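Local coordinates for GCN5-related N-acetyltransferase (PDB 3TT2), which probably transfers acyl groups other than aminoacyl groups, as a member of the GCN5-related N-acetyltransferase family, at residues 240-245 with 278-283. Sequence-based numbering, arbitrary orientation.
Sequences GQETAG and RGVREV
Glu242 reaches from the end of strand 233-243 to Arg278 and Val280, in the connection from helix 263-278 to strand 282-290, tying a beta-hairpin turn to a helix-to-strand connection in a GNAT-family fold. The main polar link is a long salt bridge, with Glu242 OE1 3.6 Å from Arg278 NE. Glu242 CG stands anti to the backbone N (chi1 -167°) and the chain bends at chi2, which carries OE1 to the edge of the guanidinium. There OE1 lies near the guanidinium plane, equally far from NE and NH2, yet the carboxylate is turned 72° from that plane, so the two charged groups do not lie flat against each other. Beside the ion pair, Val280 meets the same glutamate side chain. Val280 CG2 lies 3.9 Å from Glu242 OE1 and about as near to Glu242 CG, so it borders both the carboxylate and the methylene chain, while CG1 faces the hairpin turn, 3.8 Å from Gly245 O.

Arg278 has stronger partners elsewhere: NH2 forms a salt bridge with Asp219 and NH1 one with Glu221. At its length Glu242 probably contributes mainly charge attraction, as the third carboxylate near the guanidinium. A bound MES molecule, probably from the crystallisation liquor, lies close to the Glu242 side chain. Gly279 ends the helix in a Schellman motif, with a positive phi of 92°, and Val280 follows it with its side chain directed at the hairpin. The buried valine also touches Tyr275 of the helix, whose hydroxyl is hydrogen-bonded to Gln241 O.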
loop_
_atom_site.group_PDB
_atom_site.type_symbol
_atom_site.label_atom_id
_atom_site.label_comp_id
_atom_site.label_asym_id
_atom_site.label_seq_id
_atom_site.Cartn_x
_atom_site.Cartn_y
_atom_site.Cartn_z
ATOM N N GLY A 240 7.787 -4.065 11.373
ATOM C CA GLY A 240 6.423 -3.713 11.685
ATOM C C GLY A 240 6.357 -2.286 12.172
ATOM O O GLY A 240 7.364 -1.663 12.543
ATOM N N GLN A 241 5.149 -1.757 12.145
ATOM C CA GLN A 241 4.883 -0.461 12.726
ATOM C C GLN A 241 3.500 -0.506 13.348
ATOM O O GLN A 241 2.722 -1.413 13.069
ATOM C CB GLN A 241 4.952 0.616 11.653
ATOM C CG GLN A 241 3.967 0.375 10.560
ATOM C CD GLN A 241 4.021 1.420 9.487
ATOM O OE1 GLN A 241 4.867 1.369 8.594
ATOM N NE2 GLN A 241 3.104 2.377 9.558
ATOM N N GLU A 242 3.200 0.465 14.199
ATOM C CA GLU A 242 1.873 0.585 14.794
ATOM C C GLU A 242 1.242 1.935 14.460
ATOM O O GLU A 242 1.776 2.988 14.789
ATOM C CB GLU A 242 1.947 0.413 16.304
ATOM C CG GLU A 242 0.606 0.216 16.934
ATOM C CD GLU A 242 0.511 0.782 18.338
ATOM O OE1 GLU A 242 1.220 0.280 19.245
ATOM O OE2 GLU A 242 -0.295 1.723 18.532
ATOM N N THR A 243 0.099 1.917 13.803
ATOM C CA THR A 243 -0.593 3.170 13.537
ATOM C C THR A 243 -2.032 3.105 14.024
ATOM O O THR A 243 -2.787 2.223 13.621
ATOM C CB THR A 243 -0.573 3.527 12.044
ATOM O OG1 THR A 243 0.779 3.726 11.618
ATOM C CG2 THR A 243 -1.360 4.796 11.799
ATOM N N ALA A 244 -2.399 4.032 14.899
ATOM C CA ALA A 244 -3.768 4.121 15.384
ATOM C C ALA A 244 -4.234 2.804 15.989
ATOM O O ALA A 244 -5.352 2.353 15.726
ATOM C CB ALA A 244 -4.701 4.536 14.250
ATOM N N GLY A 245 -3.366 2.177 16.775
ATOM C CA GLY A 245 -3.706 0.926 17.433
ATOM C C GLY A 245 -3.889 -0.272 16.517
ATOM O O GLY A 245 -4.462 -1.287 16.931
ATOM N N ARG A 278 1.847 -6.758 23.406
ATOM C CA ARG A 278 1.657 -5.306 23.439
ATOM C C ARG A 278 0.179 -4.875 23.502
ATOM O O ARG A 278 -0.147 -3.726 23.840
ATOM C CB ARG A 278 2.248 -4.766 22.155
ATOM C CG ARG A 278 2.352 -3.315 22.039
ATOM C CD ARG A 278 3.718 -3.051 21.491
ATOM N NE ARG A 278 3.744 -1.893 20.616
ATOM C CZ ARG A 278 4.854 -1.407 20.080
ATOM N NH1 ARG A 278 6.031 -1.971 20.342
ATOM N NH2 ARG A 278 4.788 -0.354 19.286
ATOM N N GLY A 279 -0.711 -5.794 23.143
ATOM C CA GLY A 279 -2.139 -5.533 23.135
ATOM C C GLY A 279 -2.723 -5.030 21.819
ATOM O O GLY A 279 -3.864 -4.534 21.782
ATOM N N VAL A 280 -1.962 -5.138 20.728
ATOM C CA VAL A 280 -2.504 -4.730 19.427
ATOM C C VAL A 280 -3.370 -5.842 18.852
ATOM O O VAL A 280 -2.912 -6.969 18.684
ATOM C CB VAL A 280 -1.418 -4.345 18.428
ATOM C CG1 VAL A 280 -2.009 -4.186 17.061
ATOM C CG2 VAL A 280 -0.749 -3.057 18.856
ATOM N N ARG A 281 -4.629 -5.532 18.571
ATOM C CA ARG A 281 -5.562 -6.574 18.191
ATOM C C ARG A 281 -5.402 -6.995 16.741
ATOM O O ARG A 281 -5.435 -8.182 16.433
ATOM C CB ARG A 281 -6.999 -6.147 18.477
ATOM C CG ARG A 281 -8.008 -7.189 18.090
ATOM C CD ARG A 281 -9.157 -7.211 19.050
ATOM N NE ARG A 281 -10.088 -8.300 18.753
ATOM C CZ ARG A 281 -11.137 -8.175 17.950
ATOM N NH1 ARG A 281 -11.377 -7.009 17.361
ATOM N NH2 ARG A 281 -11.951 -9.208 17.746
ATOM N N GLU A 282 -5.218 -6.026 15.857
ATOM C CA GLU A 282 -5.206 -6.327 14.443
ATOM C C GLU A 282 -3.914 -5.917 13.772
ATOM O O GLU A 282 -3.432 -4.795 13.945
ATOM C CB GLU A 282 -6.391 -5.677 13.737
ATOM C CG GLU A 282 -7.719 -6.237 14.187
ATOM C CD GLU A 282 -8.917 -5.435 13.691
ATOM O OE1 GLU A 282 -8.726 -4.470 12.911
ATOM O OE2 GLU A 282 -10.059 -5.781 14.090
ATOM N N VAL A 283 -3.363 -6.862 13.013
ATOM C CA VAL A 283 -2.217 -6.639 12.139
ATOM C C VAL A 283 -2.569 -6.986 10.687
ATOM O O VAL A 283 -3.301 -7.941 10.397
ATOM C CB VAL A 283 -1.007 -7.462 12.579
ATOM C CG1 VAL A 283 0.200 -7.103 11.726
ATOM C CG2 VAL A 283 -0.723 -7.222 14.064
#